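Local structure of proteasome accessory factor B/C (PafBC) (Paenarthrobacter aurescens, 6SJ9) at residues L9-A14 with A25-K30; V51-F56 with V461-T466; S98-L103 with Q354-L359; D268-D271 with D276-T279; L388-L393 with I404-D409. The protein probably acts as a transcriptional regulator in the bacterial DNA damage response, joining winged helix-turn-helix DNA-binding modules to WYL and WCX domains in one chain. All blocks are in the same frame, centred on the assembly; numbering follows the deposited sequence.

Interaction 1. Residues L9-A14 with A25-K30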
# COMPACT_ATOMS: atom_id res chain seq x y z
N LEU A 9 1.07 25.75 -0.77
CA LEU A 9 -0.10 24.96 -1.14
C LEU A 9 -1.30 25.85 -1.43
O LEU A 9 -1.94 25.72 -2.48
CB LEU A 9 -0.42 23.92 -0.05
CG LEU A 9 0.67 22.86 0.12
CD1 LEU A 9 0.61 22.00 1.41
CD2 LEU A 9 0.66 21.92 -1.12
N ASN A 10 -1.56 26.81 -0.53
CA ASN A 10 -2.67 27.75 -0.71
C ASN A 10 -2.48 28.62 -1.96
O ASN A 10 -3.44 28.89 -2.69
CB ASN A 10 -2.79 28.64 0.54
CG ASN A 10 -3.27 27.87 1.79
OD1 ASN A 10 -4.05 26.93 1.71
ND2 ASN A 10 -2.73 28.24 2.95
N LEU A 11 -1.24 29.08 -2.20
CA LEU A 11 -1.00 29.88 -3.40
C LEU A 11 -1.30 29.05 -4.64
O LEU A 11 -2.01 29.49 -5.54
CB LEU A 11 0.45 30.42 -3.42
CG LEU A 11 0.92 31.19 -4.67
CD1 LEU A 11 0.02 32.40 -4.91
CD2 LEU A 11 2.36 31.65 -4.54
N LEU A 12 -0.81 27.81 -4.66
CA LEU A 12 -1.02 26.95 -5.82
C LEU A 12 -2.51 26.74 -6.08
O LEU A 12 -2.97 26.82 -7.22
CB LEU A 12 -0.28 25.62 -5.62
CG LEU A 12 -0.62 24.45 -6.55
CD1 LEU A 12 -0.30 24.78 -7.99
CD2 LEU A 12 0.14 23.14 -6.11
N LEU A 13 -3.29 26.51 -5.03
CA LEU A 13 -4.72 26.27 -5.24
C LEU A 13 -5.45 27.52 -5.71
O LEU A 13 -6.28 27.45 -6.60
CB LEU A 13 -5.37 25.73 -3.97
CG LEU A 13 -4.81 24.35 -3.68
CD1 LEU A 13 -5.29 23.87 -2.35
CD2 LEU A 13 -5.25 23.40 -4.79
N ALA A 14 -5.10 28.68 -5.15
CA ALA A 14 -5.74 29.93 -5.55
C ALA A 14 -5.51 30.24 -7.03
O ALA A 14 -6.41 30.72 -7.73
CB ALA A 14 -5.21 31.08 -4.69
N ALA A 25 -3.39 42.11 -5.40
CA ALA A 25 -4.14 42.56 -4.23
C ALA A 25 -5.03 41.45 -3.68
O ALA A 25 -5.12 41.28 -2.46
CB ALA A 25 -4.97 43.79 -4.58
N VAL A 26 -5.70 40.71 -4.55
CA VAL A 26 -6.56 39.63 -4.08
C VAL A 26 -5.72 38.50 -3.47
O VAL A 26 -6.08 37.93 -2.43
CB VAL A 26 -7.46 39.12 -5.22
CG1 VAL A 26 -8.30 37.96 -4.75
CG2 VAL A 26 -8.35 40.25 -5.74
N LEU A 27 -4.59 38.16 -4.10
CA LEU A 27 -3.73 37.10 -3.57
C LEU A 27 -3.23 37.44 -2.18
O LEU A 27 -3.12 36.56 -1.32
CB LEU A 27 -2.55 36.83 -4.50
CG LEU A 27 -2.88 36.17 -5.82
CD1 LEU A 27 -1.60 35.83 -6.60
CD2 LEU A 27 -3.68 34.93 -5.53
N ARG A 28 -2.92 38.71 -1.93
CA ARG A 28 -2.40 39.08 -0.62
C ARG A 28 -3.42 38.77 0.47
O ARG A 28 -3.09 38.17 1.50
CB ARG A 28 -2.04 40.56 -0.57
CG ARG A 28 -1.56 40.96 0.82
CD ARG A 28 -1.23 42.44 0.94
NE ARG A 28 -0.81 42.79 2.29
CZ ARG A 28 -0.50 44.02 2.69
NH1 ARG A 28 -0.57 45.04 1.84
NH2 ARG A 28 -0.12 44.24 3.94
N GLU A 29 -4.69 39.12 0.22
CA GLU A 29 -5.75 38.89 1.21
C GLU A 29 -6.04 37.41 1.38
O GLU A 29 -6.20 36.93 2.51
CB GLU A 29 -7.01 39.60 0.74
CG GLU A 29 -6.86 41.11 0.56
CD GLU A 29 -8.07 41.73 -0.14
OE1 GLU A 29 -8.05 42.96 -0.39
OE2 GLU A 29 -9.03 40.99 -0.45
N LYS A 30 -6.06 36.66 0.28
CA LYS A 30 -6.48 35.26 0.31
C LYS A 30 -5.40 34.34 0.88
O LYS A 30 -5.72 33.38 1.60
CB LYS A 30 -6.86 34.78 -1.09
CG LYS A 30 -8.19 35.29 -1.59
CD LYS A 30 -8.47 34.71 -2.96
CE LYS A 30 -8.31 33.20 -2.96
NZ LYS A 30 -8.64 32.62 -4.30
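Leu11 and Ala14 on helix 2-17 face Leu27 and Lys30 on helix 24-31, in a small contact that is mostly apolar. The hydrophobic part is built on Leu27, whose CB points toward helix 2-17 and which uses both of its methyls. Leu27 CD1 lies 4.2 Å from CD1 of Leu11, and the two leucines meet at about a right angle. The other methyl, Leu27 CD2, comes within 4.2 Å of Ala14 CB, so the fork of Leu27 serves two residues about one helical turn apart. Leu11 leaves its helix pointing neither at the partner nor away from it, but CG anti to the backbone N (chi1 175°) brings CD1 across to that fork.

The second kind of contact belongs to Lys30. Its chain is extended at first and then bends at chi3 (51°), bringing NZ back to 3.8 Å from Ala14 CB and laying CE 4.1 Å from the same methyl. This is van der Waals packing at the margin of the pair, not a charge interaction.

The axes of the two short segments stay 10.8 Å apart at their closest, with N-to-C directions 136° apart, so the leucines have to span a wide separation. Helix 39-55 covers the same group: its Phe46 touches Leu27, while Asp49 and Leu53 touch Leu11. Three helices packed in this way, with strand 22-23 between the first two and strands 61-63 and 78-80 following the third, match the topology of a winged helix-turn-helix, here the N-terminal one.

Interaction 2. Residues V51-F56 with V461-T466; sequences VDLKQF and VTIKLT
Phe56 holds CG anti to its carbonyl carbon (chi1 -63°), which turns the ring toward helix 457-469. Ile463 places CG1 in the same way, and its branch then runs on fully extended (chi2 175°), carrying CD1 out over one face of the Phe56 ring. Ile463 CD1 stands 3.8 Å from the centroid of that ring and 18° off the normal, a CH-pi contact shifted toward the rim. At its closest, Ile463 CD1 is 3.6 Å from Phe56 CE2. The other branch sits at the base of the ring, Ile463 CG2 being 4.1 Å from Phe56 CG. Leu53, one turn earlier, adds a looser touch from CD2 to Ile463 CG2 at 4.4 Å. With an alanine here in place of Phe56, CD1 of Ile463 would probably lose the surface it lies on, leaving a gap between the end of helix 39-55 and helix 457-469.

Lys464 passes beside the phenylalanine backbone, its CE 3.7 Å from Phe56 O. Its extended chain carries NZ onward to Ser92 O, with a hydrogen bond, and to a salt bridge with Glu97.

Phe56 is the first residue beyond helix 39-55 to leave helical geometry, so the ring projects from the end of that helix. The contact is consistent with interdomain packing: what is probably the third helix of an N-terminal winged helix-turn-helix meets helix 457-469, from the PafC part of the chain.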
# COMPACT_ATOMS: atom_id res chain seq x y z
N VAL A 51 8.96 31.91 -7.69
CA VAL A 51 10.16 31.18 -8.07
C VAL A 51 10.12 29.77 -7.52
O VAL A 51 10.43 28.80 -8.23
CB VAL A 51 11.41 31.93 -7.58
CG1 VAL A 51 12.63 31.02 -7.63
CG2 VAL A 51 11.62 33.20 -8.43
N ASP A 52 9.70 29.63 -6.26
CA ASP A 52 9.71 28.30 -5.65
C ASP A 52 8.69 27.37 -6.32
O ASP A 52 9.00 26.20 -6.60
CB ASP A 52 9.46 28.42 -4.14
CG ASP A 52 10.65 29.06 -3.37
OD1 ASP A 52 11.74 29.24 -3.95
OD2 ASP A 52 10.47 29.44 -2.19
N LEU A 53 7.46 27.86 -6.60
CA LEU A 53 6.48 27.02 -7.30
C LEU A 53 7.00 26.55 -8.66
O LEU A 53 6.76 25.40 -9.05
CB LEU A 53 5.16 27.78 -7.47
CG LEU A 53 4.27 27.77 -6.24
CD1 LEU A 53 2.94 28.39 -6.55
CD2 LEU A 53 4.11 26.32 -5.75
N LYS A 54 7.71 27.41 -9.40
CA LYS A 54 8.23 27.00 -10.70
C LYS A 54 9.17 25.80 -10.58
O LYS A 54 9.13 24.88 -11.40
CB LYS A 54 8.90 28.19 -11.41
CG LYS A 54 9.28 27.89 -12.86
CD LYS A 54 9.94 29.07 -13.58
CE LYS A 54 8.86 30.00 -14.14
NZ LYS A 54 9.23 30.57 -15.47
N GLN A 55 9.97 25.76 -9.50
CA GLN A 55 10.88 24.64 -9.28
C GLN A 55 10.13 23.35 -8.93
O GLN A 55 10.67 22.25 -9.14
CB GLN A 55 11.86 24.98 -8.15
CG GLN A 55 13.15 25.69 -8.55
CD GLN A 55 14.26 24.71 -8.98
OE1 GLN A 55 14.22 23.51 -8.68
NE2 GLN A 55 15.26 25.24 -9.69
N PHE A 56 8.90 23.45 -8.44
CA PHE A 56 8.11 22.24 -8.30
C PHE A 56 7.37 21.88 -9.57
O PHE A 56 6.53 20.97 -9.53
CB PHE A 56 7.13 22.33 -7.13
CG PHE A 56 7.80 22.46 -5.82
CD1 PHE A 56 8.51 21.39 -5.29
CD2 PHE A 56 7.73 23.64 -5.10
CE1 PHE A 56 9.17 21.50 -4.06
CE2 PHE A 56 8.36 23.76 -3.87
CZ PHE A 56 9.08 22.69 -3.34
N VAL A 461 6.60 15.95 -3.39
CA VAL A 461 5.57 15.12 -4.02
C VAL A 461 4.19 15.54 -3.49
O VAL A 461 3.20 15.48 -4.24
CB VAL A 461 5.84 13.62 -3.86
CG1 VAL A 461 5.53 13.12 -2.46
CG2 VAL A 461 5.04 12.83 -4.87
N THR A 462 4.11 16.08 -2.26
CA THR A 462 2.83 16.59 -1.74
C THR A 462 2.35 17.79 -2.55
O THR A 462 1.18 17.85 -2.95
CB THR A 462 2.99 16.96 -0.27
OG1 THR A 462 3.31 15.75 0.44
CG2 THR A 462 1.68 17.62 0.32
N ILE A 463 3.24 18.73 -2.86
CA ILE A 463 2.90 19.89 -3.66
C ILE A 463 2.48 19.45 -5.06
O ILE A 463 1.46 19.90 -5.59
CB ILE A 463 4.10 20.87 -3.68
CG1 ILE A 463 4.37 21.33 -2.25
CG2 ILE A 463 3.87 22.11 -4.55
CD1 ILE A 463 5.63 22.21 -2.09
N LYS A 464 3.26 18.56 -5.69
CA LYS A 464 2.92 18.13 -7.05
C LYS A 464 1.57 17.42 -7.10
O LYS A 464 0.73 17.72 -7.96
CB LYS A 464 4.01 17.22 -7.60
CG LYS A 464 5.34 17.92 -7.74
CD LYS A 464 6.42 16.94 -8.20
CE LYS A 464 7.75 17.66 -8.49
NZ LYS A 464 8.67 16.65 -9.06
N LEU A 465 1.30 16.53 -6.14
CA LEU A 465 0.01 15.84 -6.16
C LEU A 465 -1.13 16.78 -5.81
O LEU A 465 -2.26 16.54 -6.24
CB LEU A 465 0.01 14.66 -5.20
CG LEU A 465 0.47 13.31 -5.75
CD1 LEU A 465 -0.63 12.72 -6.58
CD2 LEU A 465 1.67 13.52 -6.62
N THR A 466 -0.85 17.84 -5.03
CA THR A 466 -1.86 18.86 -4.76
C THR A 466 -2.33 19.52 -6.05
O THR A 466 -3.52 19.77 -6.24
CB THR A 466 -1.31 19.92 -3.80
OG1 THR A 466 -1.03 19.34 -2.52
CG2 THR A 466 -2.29 21.10 -3.60

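Interaction 3. Residues S98-L103 with Q354-L359; sequences STVLLL and QLVPFL
A methyl-to-methyl contact between two helices, buried and slight, joins Thr99 and Val100 of helix 95-118 to Val356 of helix 346-360, residues some 250 positions apart in sequence. CG2 of Val356 does all the touching from its side. Val356 CG2 lies 4.0 Å from Thr99 CG2 and 4.4 Å from Val100 CG2, so one valine methyl rests against two successive residues of the other helix. The side chains of Thr99 and Val356 run antiparallel, side by side, instead of meeting end on.

The threonine presents its methyl because chi1 (-51°) places CG2 anti to the backbone N, while OG1 turns back to bond Pro95 O within its own helix. The hydroxyl is thus satisfied in this buried setting and leaves an apolar surface for the valine. Just after Val356, helix 346-360 is kinked: the N atoms of Pro357, which as a proline has no N-H, and of Phe358 make no bond to the preceding turn.

Leu388 of helix 378-389 and Ile413 of strand 410-413 also pack on Thr99 and Leu359. Helix 95-118 therefore packs against the first helix of the PafC helix-turn-helix domain, whose succession of helices and strands fits a winged helix-turn-helix.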
# COMPACT_ATOMS: atom_id res chain seq x y z
N SER A 98 8.72 9.19 -6.08
CA SER A 98 7.93 8.03 -6.41
C SER A 98 7.94 6.99 -5.31
O SER A 98 6.93 6.31 -5.10
CB SER A 98 8.47 7.40 -7.69
OG SER A 98 8.54 8.37 -8.73
N THR A 99 9.07 6.85 -4.60
CA THR A 99 9.12 5.87 -3.52
C THR A 99 8.28 6.32 -2.32
O THR A 99 7.52 5.53 -1.78
CB THR A 99 10.57 5.61 -3.09
OG1 THR A 99 11.36 5.31 -4.24
CG2 THR A 99 10.65 4.45 -2.09
N VAL A 100 8.36 7.60 -1.96
CA VAL A 100 7.51 8.13 -0.91
C VAL A 100 6.05 7.92 -1.27
O VAL A 100 5.24 7.45 -0.46
CB VAL A 100 7.78 9.63 -0.71
CG1 VAL A 100 6.68 10.21 0.28
CG2 VAL A 100 9.16 9.84 -0.22
N LEU A 101 5.72 8.23 -2.51
CA LEU A 101 4.36 8.09 -2.99
C LEU A 101 3.87 6.66 -2.84
O LEU A 101 2.67 6.41 -2.71
CB LEU A 101 4.31 8.55 -4.43
CG LEU A 101 2.93 8.88 -4.93
CD1 LEU A 101 2.44 10.02 -4.11
CD2 LEU A 101 3.08 9.24 -6.35
N LEU A 102 4.79 5.70 -2.94
CA LEU A 102 4.47 4.29 -2.79
C LEU A 102 4.03 3.95 -1.37
O LEU A 102 3.06 3.21 -1.17
CB LEU A 102 5.71 3.49 -3.16
CG LEU A 102 5.72 1.99 -3.05
CD1 LEU A 102 4.40 1.45 -3.59
CD2 LEU A 102 6.90 1.50 -3.93
N LEU A 103 4.69 4.53 -0.38
CA LEU A 103 4.29 4.30 0.99
C LEU A 103 2.93 4.96 1.23
O LEU A 103 2.07 4.38 1.88
CB LEU A 103 5.38 4.83 1.94
CG LEU A 103 5.16 4.58 3.40
CD1 LEU A 103 4.86 3.15 3.66
CD2 LEU A 103 6.39 5.11 4.22
N GLN A 354 13.33 7.58 5.74
CA GLN A 354 14.75 7.87 5.80
C GLN A 354 15.58 6.85 5.04
O GLN A 354 16.78 7.05 4.86
CB GLN A 354 15.21 7.94 7.26
CG GLN A 354 14.77 9.21 7.95
CD GLN A 354 14.83 9.11 9.45
OE1 GLN A 354 15.65 8.39 10.01
NE2 GLN A 354 13.89 9.77 10.12
N LEU A 355 14.98 5.73 4.65
CA LEU A 355 15.67 4.82 3.75
C LEU A 355 15.72 5.40 2.34
O LEU A 355 16.66 5.10 1.59
CB LEU A 355 14.98 3.46 3.73
CG LEU A 355 14.85 2.74 5.07
CD1 LEU A 355 14.26 1.33 4.85
CD2 LEU A 355 16.21 2.62 5.72
N VAL A 356 14.75 6.24 1.97
CA VAL A 356 14.65 6.69 0.58
C VAL A 356 15.95 7.35 0.10
O VAL A 356 16.45 6.96 -0.97
CB VAL A 356 13.40 7.58 0.39
CG1 VAL A 356 13.34 8.16 -1.05
CG2 VAL A 356 12.15 6.79 0.72
N PRO A 357 16.56 8.30 0.83
CA PRO A 357 17.82 8.91 0.33
C PRO A 357 18.95 7.91 0.10
O PRO A 357 19.76 8.11 -0.81
CB PRO A 357 18.20 9.94 1.41
CG PRO A 357 16.88 10.33 2.02
CD PRO A 357 16.05 9.01 2.02
N PHE A 358 19.03 6.83 0.90
CA PHE A 358 20.02 5.78 0.64
C PHE A 358 19.72 5.05 -0.65
O PHE A 358 20.62 4.83 -1.47
CB PHE A 358 20.05 4.76 1.77
CG PHE A 358 20.55 5.30 3.05
CD1 PHE A 358 21.94 5.41 3.28
CD2 PHE A 358 19.66 5.75 4.01
CE1 PHE A 358 22.43 5.92 4.47
CE2 PHE A 358 20.13 6.27 5.18
CZ PHE A 358 21.52 6.37 5.43
N LEU A 359 18.45 4.68 -0.85
CA LEU A 359 18.04 3.86 -1.99
C LEU A 359 18.30 4.57 -3.31
O LEU A 359 18.59 3.90 -4.32
CB LEU A 359 16.56 3.49 -1.84
CG LEU A 359 16.19 2.39 -0.85
CD1 LEU A 359 14.66 2.34 -0.61
CD2 LEU A 359 16.66 1.00 -1.32

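Interaction 4. Residues D268-D271 with D276-T279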
# COMPACT_ATOMS: atom_id res chain seq x y z
N ASP A 268 -22.97 -5.95 -23.39
CA ASP A 268 -23.69 -6.99 -22.66
C ASP A 268 -23.21 -8.38 -23.08
O ASP A 268 -22.81 -8.61 -24.22
CB ASP A 268 -25.20 -6.87 -22.87
CG ASP A 268 -25.84 -5.87 -21.91
OD1 ASP A 268 -25.23 -5.59 -20.86
OD2 ASP A 268 -26.96 -5.39 -22.19
N ALA A 269 -23.20 -9.28 -22.10
CA ALA A 269 -22.76 -10.65 -22.32
C ALA A 269 -23.80 -11.41 -23.14
O ALA A 269 -25.01 -11.18 -22.97
CB ALA A 269 -22.51 -11.37 -20.99
N PRO A 270 -23.38 -12.29 -24.04
CA PRO A 270 -24.33 -12.91 -24.98
C PRO A 270 -25.54 -13.59 -24.34
O PRO A 270 -26.65 -13.39 -24.84
CB PRO A 270 -23.46 -13.92 -25.73
CG PRO A 270 -22.08 -13.34 -25.68
CD PRO A 270 -21.98 -12.64 -24.36
N ASP A 271 -25.38 -14.37 -23.26
CA ASP A 271 -26.51 -15.15 -22.77
C ASP A 271 -26.83 -14.93 -21.29
O ASP A 271 -27.98 -15.04 -20.87
CB ASP A 271 -26.30 -16.64 -23.03
CG ASP A 271 -27.46 -17.28 -23.78
OD1 ASP A 271 -28.63 -16.95 -23.47
OD2 ASP A 271 -27.22 -18.10 -24.69
N ASP A 276 -21.69 -8.49 -18.07
CA ASP A 276 -21.05 -7.76 -19.15
C ASP A 276 -19.92 -8.58 -19.74
O ASP A 276 -19.33 -9.44 -19.09
CB ASP A 276 -20.46 -6.44 -18.62
CG ASP A 276 -21.53 -5.45 -18.22
OD1 ASP A 276 -22.60 -5.43 -18.86
OD2 ASP A 276 -21.27 -4.68 -17.26
N ARG A 277 -19.56 -8.25 -20.98
CA ARG A 277 -18.39 -8.83 -21.61
C ARG A 277 -17.42 -7.69 -21.87
O ARG A 277 -17.71 -6.79 -22.66
CB ARG A 277 -18.78 -9.56 -22.89
CG ARG A 277 -17.66 -10.22 -23.66
CD ARG A 277 -18.20 -10.74 -24.99
NE ARG A 277 -17.23 -11.54 -25.74
CZ ARG A 277 -16.49 -11.10 -26.76
NH1 ARG A 277 -15.66 -11.93 -27.37
NH2 ARG A 277 -16.58 -9.84 -27.16
N ILE A 278 -16.25 -7.73 -21.22
CA ILE A 278 -15.24 -6.69 -21.40
C ILE A 278 -13.96 -7.31 -21.92
O ILE A 278 -13.71 -8.51 -21.76
CB ILE A 278 -14.95 -5.90 -20.10
CG1 ILE A 278 -14.33 -6.83 -19.04
CG2 ILE A 278 -16.16 -5.20 -19.61
CD1 ILE A 278 -13.78 -6.09 -17.82
N THR A 279 -13.12 -6.45 -22.49
CA THR A 279 -11.76 -6.79 -22.84
C THR A 279 -10.82 -5.92 -22.02
O THR A 279 -11.15 -4.77 -21.71
CB THR A 279 -11.50 -6.59 -24.35
OG1 THR A 279 -12.02 -5.32 -24.77
CG2 THR A 279 -12.21 -7.66 -25.17
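The carboxylates of Asp268 and Asp276 lie nearly in one plane, 11° apart, with OD1 of Asp268 only 3.3 Å from OD1 of Asp276. Both oxygens are acceptors, so nothing bonds directly between them. Lys253 resolves the conflict: its NZ forms salt bridges to both OD1 atoms and probably offsets much of the charge gathered there. Asp276 has a second cationic partner, Arg260, which takes its OD2. Each aspartate starts out away from the opposite segment, and CG beside the backbone N (chi1 -84° in Asp268) turns the carboxylate back to the meeting point.

The backbones themselves pass closely. Asp268 and Asp276 form an antiparallel non-hydrogen-bonded pair, CA to CA 4.5 Å, and the backbone bonds are made by the flanking pairs, Arg277 with Gln267 and Ala269 with Arg275. Ala269 CB packs 4.0 Å from the carbonyl C of Asp276. Farther on, Pro270 CD meets the aliphatic part of Arg277 at CD, 4.3 Å apart.

This is the closing end of a beta hairpin. Strand 263-268 is an outermost strand of the four-stranded sheet and strand 275-282 lies next inward, followed by strand 245-252. Lys253 stands just beyond that third strand and Arg260 on helix 257-261, so the acidic pair sits where strand and helix ends converge in the ferredoxin-like WCX fold.

Interaction 5. Residues L388-L393 with I404-D409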
# COMPACT_ATOMS: atom_id res chain seq x y z
N LEU A 388 8.22 -1.62 2.11
CA LEU A 388 8.26 -0.41 1.32
C LEU A 388 8.21 -0.70 -0.19
O LEU A 388 7.44 -0.06 -0.93
CB LEU A 388 9.53 0.40 1.65
CG LEU A 388 9.76 1.67 0.81
CD1 LEU A 388 8.65 2.65 1.16
CD2 LEU A 388 11.12 2.35 1.10
N ILE A 389 9.05 -1.61 -0.68
CA ILE A 389 9.24 -1.72 -2.13
C ILE A 389 8.93 -3.09 -2.69
O ILE A 389 9.11 -3.30 -3.89
CB ILE A 389 10.68 -1.34 -2.55
CG1 ILE A 389 11.67 -2.33 -1.94
CG2 ILE A 389 11.06 0.05 -2.24
CD1 ILE A 389 13.08 -2.10 -2.46
N CYS A 390 8.56 -4.06 -1.86
CA CYS A 390 8.23 -5.42 -2.31
C CYS A 390 6.79 -5.77 -2.03
O CYS A 390 6.45 -6.95 -1.87
CB CYS A 390 9.16 -6.48 -1.66
SG CYS A 390 10.94 -6.11 -1.86
N SER A 391 5.94 -4.76 -1.92
CA SER A 391 4.55 -4.97 -1.56
C SER A 391 3.65 -4.74 -2.72
O SER A 391 2.43 -4.70 -2.53
CB SER A 391 4.13 -4.06 -0.41
OG SER A 391 4.75 -4.51 0.76
N GLY A 392 4.22 -4.56 -3.90
CA GLY A 392 3.41 -4.35 -5.07
C GLY A 392 3.04 -2.89 -5.14
O GLY A 392 3.47 -2.06 -4.34
N LEU A 393 2.28 -2.58 -6.19
CA LEU A 393 1.84 -1.22 -6.49
C LEU A 393 0.35 -1.15 -6.20
O LEU A 393 -0.42 -1.93 -6.78
CB LEU A 393 2.14 -0.86 -7.95
CG LEU A 393 3.62 -1.10 -8.31
CD1 LEU A 393 3.95 -0.64 -9.70
CD2 LEU A 393 4.60 -0.43 -7.31
N ILE A 404 14.11 -1.13 -9.58
CA ILE A 404 14.73 -1.60 -8.35
C ILE A 404 15.70 -2.74 -8.67
O ILE A 404 15.35 -3.67 -9.43
CB ILE A 404 13.67 -2.07 -7.35
CG1 ILE A 404 12.75 -0.88 -7.05
CG2 ILE A 404 14.35 -2.52 -6.06
CD1 ILE A 404 11.44 -1.23 -6.46
N GLN A 405 16.93 -2.64 -8.13
CA GLN A 405 17.94 -3.71 -8.11
C GLN A 405 18.23 -4.07 -6.64
O GLN A 405 18.52 -3.19 -5.81
CB GLN A 405 19.29 -3.32 -8.74
CG GLN A 405 19.31 -3.13 -10.22
CD GLN A 405 18.49 -1.91 -10.65
OE1 GLN A 405 17.77 -1.97 -11.62
NE2 GLN A 405 18.61 -0.79 -9.92
N TRP A 406 18.27 -5.35 -6.35
CA TRP A 406 18.58 -5.84 -5.01
C TRP A 406 19.61 -6.95 -5.14
O TRP A 406 19.24 -8.09 -5.45
CB TRP A 406 17.33 -6.33 -4.32
CG TRP A 406 17.50 -6.68 -2.89
CD1 TRP A 406 18.58 -7.29 -2.29
CD2 TRP A 406 16.53 -6.48 -1.86
NE1 TRP A 406 18.33 -7.47 -0.94
CE2 TRP A 406 17.08 -7.01 -0.65
CE3 TRP A 406 15.25 -5.90 -1.83
CZ2 TRP A 406 16.41 -6.96 0.56
CZ3 TRP A 406 14.56 -5.87 -0.60
CH2 TRP A 406 15.15 -6.38 0.57
N GLU A 407 20.88 -6.62 -4.91
CA GLU A 407 21.97 -7.59 -4.86
C GLU A 407 22.28 -7.95 -3.41
O GLU A 407 21.63 -7.48 -2.48
CB GLU A 407 23.21 -7.01 -5.51
CG GLU A 407 23.03 -6.57 -6.91
CD GLU A 407 24.29 -5.89 -7.47
OE1 GLU A 407 25.42 -6.08 -6.97
OE2 GLU A 407 24.14 -5.20 -8.47
N ASN A 408 23.28 -8.82 -3.21
CA ASN A 408 23.66 -9.25 -1.85
C ASN A 408 24.01 -8.04 -1.00
O ASN A 408 24.98 -7.34 -1.28
CB ASN A 408 24.87 -10.21 -1.87
CG ASN A 408 25.09 -10.89 -0.49
OD1 ASN A 408 24.11 -11.16 0.21
ND2 ASN A 408 26.33 -11.17 -0.12
N ASP A 409 23.24 -7.79 0.04
CA ASP A 409 23.56 -6.67 0.94
C ASP A 409 23.48 -5.29 0.25
O ASP A 409 24.06 -4.31 0.74
CB ASP A 409 24.97 -6.84 1.59
CG ASP A 409 25.19 -5.87 2.82
OD1 ASP A 409 24.40 -5.96 3.78
OD2 ASP A 409 26.12 -5.02 2.82
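Ile389 and Ile404 carry the aliphatic part of this buried contact between the end of helix 378-389 and strand 404-407. CD1 of Ile389 lies 3.8 Å from CG2 of Ile404. In return, Ile404 CD1 reaches the root of the other side chain, 4.0 Å from Ile389 CB, so each isoleucine puts the end of its long branch against an inner part of its partner. Ile389 manages this with CG1 lodged between its backbone N and carbonyl carbon (chi1 64°), a torsion that directs CD1 to Ile404 CG2 and to Trp406.

Trp406 supplies the aromatic part. Its six-membered ring is approached by Ile389 CD1, 4.4 Å from Trp406 CE3, and by Cys390 SG, 3.8 Å from Trp406 CZ3. The sulfur is 5.0 Å from the centroid of that ring and 67° off its normal, an oblique sulfur-aromatic contact. A chi1 of -173° swings the indole of Trp406 opposite its own N and back to the helix end. Phe150 of helix 147-159, in the region of the first WYL domain, stacks edge-to-face with Trp406 and also touches Cys390.

Ile404 and Trp406 thus point to the same side of their strand, toward the helix end. The strand also bonds through its backbone to Ser187 and Leu185 of strand 175-188 and pairs with strand 410-413. A third helix packed on a following two-stranded hairpin is consistent with the helix-to-wing junction of a winged helix-turn-helix, here probably the PafC module, with its wing joined to a neighbouring sheet.

How the interactions relate
Interactions 1, 2, 3 and 5 form a continuous run of touching contacts in space, although 3 and 5 are nested inside the chain loop closed by interaction 2. Interactions 1 and 2 share a hydrophobic zone: Leu11 CD2 lies 3.9 Å from Leu53 CD1, and Leu9 CD2 3.9 Å from Ile463 CG1. Val461 CG2 to Leu101 CD1, 3.9 Å, carries the packing on to interaction 3, whose Thr99 CG2 is 3.9 Å from Leu388 CD2 of interaction 5. Together they probably link two winged helix-turn-helix modules. The bound potassium ion lies about 10 Å from the side chain of Ala14. Interaction 4 stands apart, its nearest atoms about 18 Å from interaction 5.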